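Local coordinates for protein Alpha/beta hydrolase (Novosphingobium aromaticivorans, PDB 3BWX) that probably acts as a hydrolase of the alpha/beta hydrolase fold, with a substrate that is not known, and binds calcium in the crystal, at residues D7-S12 against R17-A22; N41-E46 against A195-M200; R21-D26 against D47-L52; D86-L91 against P119-A124. The protein carries 1 engineered substitution. All blocks are in the same frame, centred on the assembly; numbering follows the deposited sequence. Where two conformers were deposited one is given.

Contact 1: D7-S12 against R17-A22; sequences DRYWTS and RLHFRA. With EDO (1,2-ethanediol), chain I; EDO (1,2-ethanediol), chain J.
H19 donates from NE2 to OD1 of D7 at 2.7 Å, a histidine-carboxylate hydrogen bond on the face of the hairpin that also carries Y9, R17 and R21. The oxygen lies in the imidazole plane and is met on its anti side, 34° out of the carboxylate plane. A chi1 of 175° puts CG of H19 opposite the backbone N and carries the ring across the neighbouring strand toward D7, and CD2 comes to 3.4 Å from CE1 of Y9, the two rings meeting obliquely. A water joins OD1 of D7 to NE of R21, while OD2 takes a bond from an ethanediol. R17 runs alongside Y9, its CD and NE near CD1. On the other face, CB of L18 sits over the six-membered ring of W10, 3.4 Å from its centroid, and CD1 of L18 reaches CZ2. CB of R8 likewise covers one face of the F20 ring, 3.5 Å from its centroid, and CE3 of W10 meets CD1 of F20. These pairs are set by an antiparallel ladder: R8-F20 and W10-L18 are hydrogen-bonded pairs, each with two N-H...O=C bonds, whereas D7-R21, Y9-H19 and T11-R17 are non-hydrogen-bonded. Further out, ND1 of H19 bonds to E62, which fixes both ring nitrogens, and NE1 of W10 bonds to the backbone O of D86. The hairpin forms the edge of the main sheet: 6-11 is its outermost strand, 17-23 pairs next with 58-61, and helix 80-94 packs against W10 and F20.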
# COMPACT_ATOMS: atom_id res chain seq x y z
N ASP A 7 -2.71 -18.30 4.36
CA ASP A 7 -2.80 -17.89 2.99
C ASP A 7 -4.24 -18.11 2.51
O ASP A 7 -4.80 -19.22 2.65
CB ASP A 7 -1.78 -18.64 2.12
CG ASP A 7 -0.39 -18.14 2.35
OD1 ASP A 7 -0.21 -16.93 2.17
OD2 ASP A 7 0.49 -18.91 2.72
N ARG A 8 -4.82 -17.05 1.95
CA ARG A 8 -6.22 -17.11 1.46
C ARG A 8 -6.29 -16.52 0.06
O ARG A 8 -5.35 -15.87 -0.40
CB ARG A 8 -7.15 -16.39 2.41
CG ARG A 8 -7.17 -16.93 3.82
CD ARG A 8 -8.05 -18.10 3.94
NE ARG A 8 -8.06 -18.67 5.30
CZ ARG A 8 -7.49 -19.81 5.68
NH1 ARG A 8 -6.79 -20.54 4.84
NH2 ARG A 8 -7.59 -20.19 6.95
N TYR A 9 -7.40 -16.83 -0.62
CA TYR A 9 -7.59 -16.51 -2.04
C TYR A 9 -8.99 -16.01 -2.29
O TYR A 9 -9.93 -16.38 -1.57
CB TYR A 9 -7.25 -17.71 -2.96
CG TYR A 9 -5.86 -18.17 -2.62
CD1 TYR A 9 -4.75 -17.59 -3.23
CD2 TYR A 9 -5.65 -19.02 -1.54
CE1 TYR A 9 -3.46 -17.96 -2.84
CE2 TYR A 9 -4.36 -19.36 -1.11
CZ TYR A 9 -3.28 -18.81 -1.76
OH TYR A 9 -2.01 -19.06 -1.36
N TRP A 10 -9.13 -15.25 -3.36
CA TRP A 10 -10.47 -14.88 -3.87
C TRP A 10 -10.33 -14.84 -5.37
O TRP A 10 -9.22 -14.85 -5.88
CB TRP A 10 -11.00 -13.56 -3.30
CG TRP A 10 -10.57 -12.24 -3.92
CD1 TRP A 10 -11.28 -11.48 -4.76
CD2 TRP A 10 -9.37 -11.51 -3.64
NE1 TRP A 10 -10.64 -10.31 -5.01
CE2 TRP A 10 -9.40 -10.34 -4.41
CE3 TRP A 10 -8.22 -11.81 -2.93
CZ2 TRP A 10 -8.40 -9.40 -4.38
CZ3 TRP A 10 -7.22 -10.90 -2.90
CH2 TRP A 10 -7.29 -9.72 -3.63
N THR A 11 -11.45 -14.83 -6.07
CA THR A 11 -11.44 -14.84 -7.52
C THR A 11 -11.94 -13.50 -8.15
O THR A 11 -13.00 -13.02 -7.82
CB THR A 11 -12.34 -16.00 -8.05
OG1 THR A 11 -11.90 -17.22 -7.47
CG2 THR A 11 -12.25 -16.11 -9.56
N SER A 12 -11.19 -12.98 -9.11
CA SER A 12 -11.61 -11.78 -9.82
C SER A 12 -12.73 -12.15 -10.81
O SER A 12 -12.86 -13.32 -11.19
CB SER A 12 -10.44 -11.13 -10.55
OG SER A 12 -10.08 -11.90 -11.67
N ARG A 17 -6.97 -15.91 -9.76
CA ARG A 17 -6.85 -16.22 -8.37
C ARG A 17 -5.95 -15.19 -7.74
O ARG A 17 -4.77 -15.11 -8.02
CB ARG A 17 -6.24 -17.61 -8.16
CG ARG A 17 -6.27 -18.10 -6.70
CD ARG A 17 -5.40 -19.34 -6.46
NE ARG A 17 -3.96 -19.04 -6.59
CZ ARG A 17 -2.98 -19.93 -6.83
NH1 ARG A 17 -3.24 -21.24 -7.01
NH2 ARG A 17 -1.74 -19.50 -6.94
N LEU A 18 -6.54 -14.41 -6.85
CA LEU A 18 -5.82 -13.32 -6.17
C LEU A 18 -5.62 -13.76 -4.71
O LEU A 18 -6.42 -14.52 -4.13
CB LEU A 18 -6.63 -12.05 -6.28
CG LEU A 18 -6.89 -11.61 -7.73
CD1 LEU A 18 -7.67 -10.26 -7.72
CD2 LEU A 18 -5.56 -11.45 -8.55
N HIS A 19 -4.55 -13.24 -4.13
CA HIS A 19 -4.03 -13.72 -2.83
C HIS A 19 -4.08 -12.68 -1.72
O HIS A 19 -3.80 -11.52 -1.95
CB HIS A 19 -2.61 -14.15 -3.04
CG HIS A 19 -1.90 -14.56 -1.80
ND1 HIS A 19 -0.74 -13.93 -1.39
CD2 HIS A 19 -2.16 -15.52 -0.87
CE1 HIS A 19 -0.33 -14.49 -0.25
NE2 HIS A 19 -1.15 -15.48 0.06
N PHE A 20 -4.47 -13.13 -0.53
CA PHE A 20 -4.34 -12.29 0.67
C PHE A 20 -3.84 -13.10 1.84
O PHE A 20 -4.17 -14.31 1.96
CB PHE A 20 -5.61 -11.50 1.11
CG PHE A 20 -6.81 -12.32 1.48
CD1 PHE A 20 -7.60 -12.96 0.52
CD2 PHE A 20 -7.21 -12.40 2.81
CE1 PHE A 20 -8.73 -13.67 0.93
CE2 PHE A 20 -8.36 -13.08 3.17
CZ PHE A 20 -9.07 -13.71 2.25
N ARG A 21 -3.01 -12.46 2.66
CA ARG A 21 -2.65 -13.03 3.97
C ARG A 21 -3.72 -12.66 4.94
O ARG A 21 -4.15 -11.51 4.96
CB ARG A 21 -1.33 -12.56 4.47
CG ARG A 21 -0.13 -12.98 3.60
CD ARG A 21 1.22 -12.51 4.20
NE ARG A 21 2.37 -13.16 3.58
CZ ARG A 21 3.63 -12.92 3.94
NH1 ARG A 21 3.88 -12.03 4.85
NH2 ARG A 21 4.62 -13.61 3.39
N ALA A 22 -4.17 -13.62 5.73
CA ALA A 22 -5.19 -13.36 6.75
C ALA A 22 -4.61 -13.65 8.13
O ALA A 22 -4.04 -14.74 8.37
CB ALA A 22 -6.45 -14.23 6.50
C1 EDO I . -10.55 -18.57 -4.26
O1 EDO I . -9.71 -19.66 -4.52
C2 EDO I . -11.98 -19.04 -4.48
O2 EDO I . -12.68 -17.89 -4.91
C1 EDO J . 1.38 -20.65 5.35
O1 EDO J . 0.26 -20.83 4.53
C2 EDO J . 0.87 -20.37 6.74
O2 EDO J . 1.65 -19.30 7.26
O HOH W 1 2.06 -15.56 1.85

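Contact 2: N41-E46 against A195-M200; sequences NARDFE and AFDYDM
OD2 of D197 is gripped by both terminal nitrogens of R43, NH1 at 2.9 Å and NH2 at 3.0 Å, in an end-on salt bridge that converges on a single oxygen. The oxygen lies at the guanidinium edge, close to its plane; NH1 meets it nearly along the C-O bond, NH2 from the anti side, and the two flat groups are turned 37° apart. Both bonds are bent, as expected when two donors share one acceptor. A bend at chi3 (-57°) turns the arginine head toward D197, where NE is held by the backbone O of K183. N41 steadies the base of this arm: its OD1 accepts from the backbone N of R43 at 2.8 Å, an Asx turn that leads into the 3-10 segment 42-44, and OD1 also lies over one face of the guanidinium. In the alpha/beta hydrolase fold this loop follows strand 32-35 and precedes helix 46-52; its partner, D197, is the centre of an inverse gamma turn just after strand 194-196 of the small antiparallel sheet. ND2 of N41 donates to a water at 2.8 Å, and the same water donates to the backbone O of D197. A second bond from ND2 goes to the backbone O of R184, at the end of helix 175-185.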
# COMPACT_ATOMS: atom_id res chain seq x y z
N ASN A 41 3.42 -5.64 -2.28
CA ASN A 41 2.70 -6.87 -1.96
C ASN A 41 2.46 -6.97 -0.42
O ASN A 41 2.74 -6.04 0.38
CB ASN A 41 3.44 -8.09 -2.54
CG ASN A 41 4.80 -8.30 -1.90
OD1 ASN A 41 4.85 -8.68 -0.72
ND2 ASN A 41 5.88 -7.98 -2.62
N ALA A 42 1.88 -8.08 0.02
CA ALA A 42 1.47 -8.22 1.41
C ALA A 42 2.65 -8.11 2.37
O ALA A 42 2.49 -7.72 3.55
CB ALA A 42 0.77 -9.56 1.62
N ARG A 43 3.86 -8.40 1.89
CA ARG A 43 5.03 -8.34 2.78
C ARG A 43 5.36 -6.95 3.30
O ARG A 43 6.01 -6.81 4.31
CB ARG A 43 6.28 -8.99 2.17
CG ARG A 43 6.03 -10.41 1.82
CD ARG A 43 7.28 -11.21 1.45
NE ARG A 43 8.09 -10.70 0.34
CZ ARG A 43 7.79 -10.80 -0.95
NH1 ARG A 43 6.64 -11.28 -1.36
NH2 ARG A 43 8.65 -10.31 -1.83
N ASP A 44 4.85 -5.91 2.64
CA ASP A 44 5.04 -4.53 3.16
C ASP A 44 4.41 -4.38 4.52
O ASP A 44 4.86 -3.53 5.32
CB ASP A 44 4.51 -3.46 2.22
CG ASP A 44 5.55 -2.98 1.19
OD1 ASP A 44 6.68 -3.55 1.08
OD2 ASP A 44 5.26 -2.01 0.50
N PHE A 45 3.43 -5.24 4.82
CA PHE A 45 2.73 -5.23 6.10
C PHE A 45 3.12 -6.34 7.06
O PHE A 45 2.46 -6.59 8.08
CB PHE A 45 1.22 -5.28 5.81
CG PHE A 45 0.74 -4.12 5.00
CD1 PHE A 45 0.64 -2.84 5.58
CD2 PHE A 45 0.45 -4.27 3.66
CE1 PHE A 45 0.22 -1.75 4.82
CE2 PHE A 45 0.05 -3.17 2.91
CZ PHE A 45 -0.07 -1.94 3.48
N GLU A 46 4.21 -7.05 6.77
CA GLU A 46 4.50 -8.28 7.50
C GLU A 46 4.75 -8.03 9.00
O GLU A 46 4.51 -8.93 9.81
CB GLU A 46 5.71 -9.01 6.89
CG GLU A 46 7.04 -8.25 6.95
CD GLU A 46 8.24 -8.87 6.20
OE1 GLU A 46 8.02 -9.88 5.50
OE2 GLU A 46 9.37 -8.29 6.30
N ALA A 195 14.71 -10.51 -8.09
CA ALA A 195 14.06 -9.55 -8.95
C ALA A 195 12.86 -8.96 -8.22
O ALA A 195 12.40 -9.48 -7.23
CB ALA A 195 13.63 -10.23 -10.24
N PHE A 196 12.38 -7.82 -8.70
CA PHE A 196 11.19 -7.21 -8.11
C PHE A 196 9.99 -8.16 -8.28
O PHE A 196 9.83 -8.83 -9.31
CB PHE A 196 10.92 -5.82 -8.69
CG PHE A 196 11.99 -4.84 -8.32
CD1 PHE A 196 12.01 -4.23 -7.04
CD2 PHE A 196 13.08 -4.64 -9.19
CE1 PHE A 196 13.04 -3.37 -6.69
CE2 PHE A 196 14.10 -3.80 -8.85
CZ PHE A 196 14.10 -3.15 -7.58
N ASP A 197 9.18 -8.22 -7.23
CA ASP A 197 8.14 -9.27 -7.12
C ASP A 197 6.81 -8.83 -7.73
O ASP A 197 5.79 -8.75 -7.07
CB ASP A 197 7.98 -9.64 -5.64
CG ASP A 197 7.27 -10.98 -5.43
OD1 ASP A 197 6.87 -11.68 -6.38
OD2 ASP A 197 7.11 -11.34 -4.24
N TYR A 198 6.86 -8.55 -9.04
CA TYR A 198 5.64 -8.18 -9.74
C TYR A 198 5.82 -8.48 -11.21
O TYR A 198 6.96 -8.61 -11.68
CB TYR A 198 5.21 -6.70 -9.49
CG TYR A 198 6.18 -5.66 -9.95
CD1 TYR A 198 6.15 -5.19 -11.26
CD2 TYR A 198 7.10 -5.09 -9.09
CE1 TYR A 198 7.06 -4.21 -11.69
CE2 TYR A 198 7.99 -4.14 -9.52
CZ TYR A 198 7.97 -3.70 -10.81
OH TYR A 198 8.84 -2.72 -11.28
N ASP A 199 4.71 -8.57 -11.93
CA ASP A 199 4.74 -8.71 -13.40
C ASP A 199 5.32 -7.45 -14.10
O ASP A 199 4.76 -6.37 -13.99
CB ASP A 199 3.28 -8.90 -13.88
CG ASP A 199 3.17 -9.29 -15.36
OD1 ASP A 199 4.18 -9.27 -16.08
OD2 ASP A 199 2.04 -9.65 -15.74
N MSE A 200 6.46 -7.59 -14.79
CA MSE A 200 7.04 -6.49 -15.50
C MSE A 200 6.06 -5.79 -16.44
O MSE A 200 6.14 -4.56 -16.61
CB MSE A 200 8.29 -6.94 -16.29
CG MSE A 200 9.49 -7.26 -15.42
SE MSE A 200 10.12 -5.87 -14.17
CE MSE A 200 9.58 -6.70 -12.47
O HOH W 2 5.39 -6.73 -5.12

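Contact 3: R21-D26 against D47-L52; sequences RAYEGD and DLATRL. With EDO (1,2-ethanediol), chain G.
Strand 21-23 passes helix 47-52 with Y23 and A49 as the nearest backbone pair, their CA atoms 7.3 Å apart, and no hydrogen bond joins the two segments. A single methyl makes most of the contact: CB of A49 stands over one face of the Y23 ring, 3.5 Å from its centroid and 18° off the ring normal, a CH-pi contact. The methyl is shifted toward the hydroxyl-bearing end of the ring, 3.4 Å from CZ. CG of Y23 lies anti to the carbonyl carbon (chi1 -61°), which directs the ring at the helix, and CG2 of T50 brushes CE2 more loosely at 4.4 Å. T50 is turned back on its own helix, with OG1 donating to the backbone O of D47, an oxygen that also accepts from N of R51. On the side of the helix remote from Y23, an ethanediol, probably from the crystallisation liquor, links OD2 of D47 to the guanidinium of R51; the same OD2 forms a salt bridge with R184. Replacing Y23 by a serine would probably uncover the A49 methyl and open a gap between strand and helix. V58 of the adjoining strand touches both Y23 and A49, making this the packing of a helix against the central sheet, characteristic of the alpha/beta hydrolase fold.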
# COMPACT_ATOMS: atom_id res chain seq x y z
N ARG A 21 -3.01 -12.46 2.66
CA ARG A 21 -2.65 -13.03 3.97
C ARG A 21 -3.72 -12.66 4.94
O ARG A 21 -4.15 -11.51 4.96
CB ARG A 21 -1.33 -12.56 4.47
CG ARG A 21 -0.13 -12.98 3.60
CD ARG A 21 1.22 -12.51 4.20
NE ARG A 21 2.37 -13.16 3.58
CZ ARG A 21 3.63 -12.92 3.94
NH1 ARG A 21 3.88 -12.03 4.85
NH2 ARG A 21 4.62 -13.61 3.39
N ALA A 22 -4.17 -13.62 5.73
CA ALA A 22 -5.19 -13.36 6.75
C ALA A 22 -4.61 -13.65 8.13
O ALA A 22 -4.04 -14.74 8.37
CB ALA A 22 -6.45 -14.23 6.50
N TYR A 23 -4.72 -12.68 9.02
CA TYR A 23 -4.26 -12.82 10.39
C TYR A 23 -5.47 -12.82 11.27
O TYR A 23 -6.31 -11.95 11.23
CB TYR A 23 -3.36 -11.66 10.79
CG TYR A 23 -2.09 -11.51 9.98
CD1 TYR A 23 -2.13 -11.04 8.66
CD2 TYR A 23 -0.84 -11.83 10.48
CE1 TYR A 23 -0.97 -10.87 7.91
CE2 TYR A 23 0.31 -11.65 9.75
CZ TYR A 23 0.24 -11.20 8.44
OH TYR A 23 1.41 -11.01 7.74
N GLU A 24 -5.56 -13.83 12.12
CA GLU A 24 -6.72 -14.03 12.96
C GLU A 24 -6.73 -13.01 14.09
O GLU A 24 -5.68 -12.54 14.56
CB GLU A 24 -6.75 -15.45 13.50
CG GLU A 24 -8.04 -15.80 14.19
CD GLU A 24 -9.26 -15.71 13.27
OE1 GLU A 24 -9.84 -14.58 13.07
OE2 GLU A 24 -9.63 -16.79 12.72
N GLY A 25 -7.93 -12.65 14.51
CA GLY A 25 -8.10 -11.73 15.62
C GLY A 25 -9.55 -11.54 16.00
O GLY A 25 -10.43 -12.27 15.54
N ASP A 26 -9.75 -10.50 16.79
CA ASP A 26 -11.01 -10.17 17.44
C ASP A 26 -12.14 -10.01 16.42
O ASP A 26 -12.18 -9.04 15.66
CB ASP A 26 -10.78 -8.88 18.25
CG ASP A 26 -11.96 -8.50 19.15
OD1 ASP A 26 -13.06 -9.07 19.04
OD2 ASP A 26 -11.74 -7.56 19.95
N ASP A 47 5.35 -6.89 9.35
CA ASP A 47 5.57 -6.54 10.78
C ASP A 47 4.35 -5.82 11.40
O ASP A 47 3.95 -6.14 12.53
CB ASP A 47 6.88 -5.71 10.98
CG ASP A 47 8.14 -6.53 10.75
OD1 ASP A 47 8.03 -7.74 10.49
OD2 ASP A 47 9.25 -5.94 10.84
N LEU A 48 3.75 -4.89 10.66
CA LEU A 48 2.57 -4.19 11.20
C LEU A 48 1.45 -5.18 11.50
O LEU A 48 0.80 -5.10 12.51
CB LEU A 48 2.06 -3.16 10.20
CG LEU A 48 0.84 -2.37 10.65
CD1 LEU A 48 1.16 -1.57 11.88
CD2 LEU A 48 0.33 -1.50 9.50
N ALA A 49 1.20 -6.09 10.58
CA ALA A 49 0.15 -7.07 10.76
C ALA A 49 0.38 -7.91 12.02
O ALA A 49 -0.57 -8.21 12.74
CB ALA A 49 0.06 -7.98 9.51
N THR A 50 1.63 -8.31 12.29
CA THR A 50 1.93 -9.10 13.50
C THR A 50 1.71 -8.28 14.76
O THR A 50 1.38 -8.83 15.80
CB THR A 50 3.37 -9.66 13.56
OG1 THR A 50 4.30 -8.60 13.56
CG2 THR A 50 3.63 -10.55 12.40
N ARG A 51 1.95 -6.97 14.69
CA ARG A 51 1.68 -6.09 15.83
C ARG A 51 0.18 -5.85 16.06
O ARG A 51 -0.21 -5.55 17.18
CB ARG A 51 2.42 -4.76 15.65
CG ARG A 51 3.95 -4.89 15.74
CD ARG A 51 4.66 -3.54 15.49
NE ARG A 51 6.07 -3.78 15.81
CZ ARG A 51 7.07 -3.72 14.96
NH1 ARG A 51 6.89 -3.30 13.73
NH2 ARG A 51 8.29 -4.02 15.39
N LEU A 52 -0.65 -5.94 15.01
CA LEU A 52 -2.09 -5.74 15.14
C LEU A 52 -2.86 -7.01 15.40
O LEU A 52 -3.95 -6.94 16.02
CB LEU A 52 -2.68 -5.08 13.88
CG LEU A 52 -2.10 -3.69 13.51
CD1 LEU A 52 -2.72 -3.15 12.29
CD2 LEU A 52 -2.30 -2.74 14.74
C1 EDO G . 10.73 -3.31 12.23
O1 EDO G . 9.40 -3.82 12.32
C2 EDO G . 11.06 -2.61 13.53
O2 EDO G . 11.09 -3.57 14.59

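Contact 4: D86-L91 against P119-A124; sequences DLEALL and PARIAA
E88 and R121 close a two-pronged salt bridge in the alpha/beta hydrolase fold, which joins helix 80-94, packed on the sheet, to the 3-10 turn 119-121 entering strand 122-128, the parallel neighbour of strand 99-104. The tight part is this ion pair. NH2 of R121 donates to OE1 of E88 and NH1 to OE2, both at 2.9 Å and almost straight. Each nitrogen has its own oxygen, met on the syn side, and the carboxylate and guanidinium are nearly coplanar, 18° apart, so the two bonds together hold both groups against rotation. E88 comes within range through a bend at chi2 (-71°), which brings its carboxylate round to the arginine head. The pair is only partly buried, and NH1 also donates to the backbone O of L114; the side chains of L114 and A117, both on helix 106-117, touch E88. A glutamine in place of E88 would probably keep at most one of these bonds and leave the R121 charge without its mate. The looser part has no polar bond: a methyl of L91, about one helical turn on, rests beside the guanidinium, and F99 of strand 99-104 touches both L91 and R121. That methyl, CD1 of L91, approaches obliquely and stops 3.5 Å from NH2 of R121.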
# COMPACT_ATOMS: atom_id res chain seq x y z
N ASP A 86 -11.55 -5.51 -8.10
CA ASP A 86 -11.06 -6.72 -7.51
C ASP A 86 -11.21 -6.63 -5.98
O ASP A 86 -11.49 -7.63 -5.34
CB ASP A 86 -9.58 -6.95 -7.90
CG ASP A 86 -9.38 -7.22 -9.38
OD1 ASP A 86 -10.33 -7.61 -10.10
OD2 ASP A 86 -8.21 -7.14 -9.80
N LEU A 87 -10.98 -5.46 -5.41
CA LEU A 87 -11.16 -5.33 -3.95
C LEU A 87 -12.66 -5.44 -3.58
O LEU A 87 -13.00 -6.00 -2.53
CB LEU A 87 -10.61 -4.02 -3.46
CG LEU A 87 -9.07 -3.99 -3.37
CD1 LEU A 87 -8.57 -2.54 -3.34
CD2 LEU A 87 -8.55 -4.84 -2.22
N GLU A 88 -13.56 -4.83 -4.39
CA GLU A 88 -14.99 -5.03 -4.16
C GLU A 88 -15.33 -6.51 -4.19
O GLU A 88 -16.15 -7.00 -3.38
CB GLU A 88 -15.82 -4.24 -5.17
CG GLU A 88 -15.72 -2.75 -5.05
CD GLU A 88 -16.39 -2.15 -3.82
OE1 GLU A 88 -16.90 -2.89 -2.94
OE2 GLU A 88 -16.36 -0.92 -3.67
N ALA A 89 -14.70 -7.26 -5.08
CA ALA A 89 -14.94 -8.70 -5.17
C ALA A 89 -14.44 -9.43 -3.90
O ALA A 89 -15.10 -10.34 -3.41
CB ALA A 89 -14.28 -9.31 -6.41
N LEU A 90 -13.26 -9.05 -3.39
CA LEU A 90 -12.78 -9.58 -2.12
C LEU A 90 -13.78 -9.31 -0.98
O LEU A 90 -14.14 -10.23 -0.23
CB LEU A 90 -11.42 -8.97 -1.76
CG LEU A 90 -10.87 -9.27 -0.37
CD1 LEU A 90 -10.59 -10.74 -0.17
CD2 LEU A 90 -9.58 -8.44 -0.10
N LEU A 91 -14.23 -8.06 -0.88
CA LEU A 91 -15.14 -7.70 0.21
C LEU A 91 -16.45 -8.48 0.12
O LEU A 91 -16.96 -8.94 1.16
CB LEU A 91 -15.39 -6.19 0.24
CG LEU A 91 -14.17 -5.34 0.52
CD1 LEU A 91 -14.45 -3.84 0.18
CD2 LEU A 91 -13.67 -5.48 1.99
N PRO A 119 -19.23 5.96 2.43
CA PRO A 119 -18.24 6.18 3.49
C PRO A 119 -18.53 5.52 4.81
O PRO A 119 -17.59 5.22 5.54
CB PRO A 119 -18.19 7.72 3.63
CG PRO A 119 -18.66 8.20 2.27
CD PRO A 119 -19.71 7.22 1.83
N ALA A 120 -19.79 5.20 5.11
CA ALA A 120 -20.08 4.57 6.39
C ALA A 120 -19.47 3.18 6.49
O ALA A 120 -19.35 2.64 7.59
CB ALA A 120 -21.58 4.49 6.60
N ARG A 121 -19.09 2.58 5.37
CA ARG A 121 -18.46 1.28 5.39
C ARG A 121 -17.05 1.33 6.03
O ARG A 121 -16.48 0.29 6.39
CB ARG A 121 -18.34 0.70 3.95
CG ARG A 121 -17.16 1.29 3.15
CD ARG A 121 -17.21 1.12 1.64
NE ARG A 121 -17.34 -0.25 1.24
CZ ARG A 121 -17.15 -0.72 -0.00
NH1 ARG A 121 -16.74 0.04 -1.01
NH2 ARG A 121 -17.37 -2.02 -0.23
N ILE A 122 -16.46 2.53 6.10
CA ILE A 122 -15.10 2.70 6.61
C ILE A 122 -15.24 2.98 8.09
O ILE A 122 -15.73 4.03 8.50
CB ILE A 122 -14.39 3.90 5.93
CG1 ILE A 122 -14.23 3.67 4.42
CG2 ILE A 122 -13.02 4.19 6.61
CD1 ILE A 122 -13.35 2.48 4.01
N ALA A 123 -14.79 2.05 8.93
CA ALA A 123 -14.78 2.27 10.37
C ALA A 123 -13.77 3.35 10.77
O ALA A 123 -14.04 4.15 11.64
CB ALA A 123 -14.52 0.94 11.10
N ALA A 124 -12.63 3.31 10.12
CA ALA A 124 -11.56 4.28 10.26
C ALA A 124 -10.56 4.02 9.15
O ALA A 124 -10.60 2.93 8.51
CB ALA A 124 -10.91 4.17 11.66

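Contacts 1 and 3 share R21 and A22 on strand 17-23, so the edge hairpin and the strand that receives helix 46-52 belong to the same sheet, with contact centres about 16 Å apart. R21 also ties both to contact 2: its NH2 lies 3.8 Å from CG of R43, and its CD 3.9 Å from CB of A42. Contact 4 meets contact 1 through helix 80-94, where CE1 of F20 is 3.6 Å from CD1 of L90. Contacts 2 and 4 do not touch, their nearest atoms being about 10 Å apart. All four lie away from the annotated calcium site at P205 and A208.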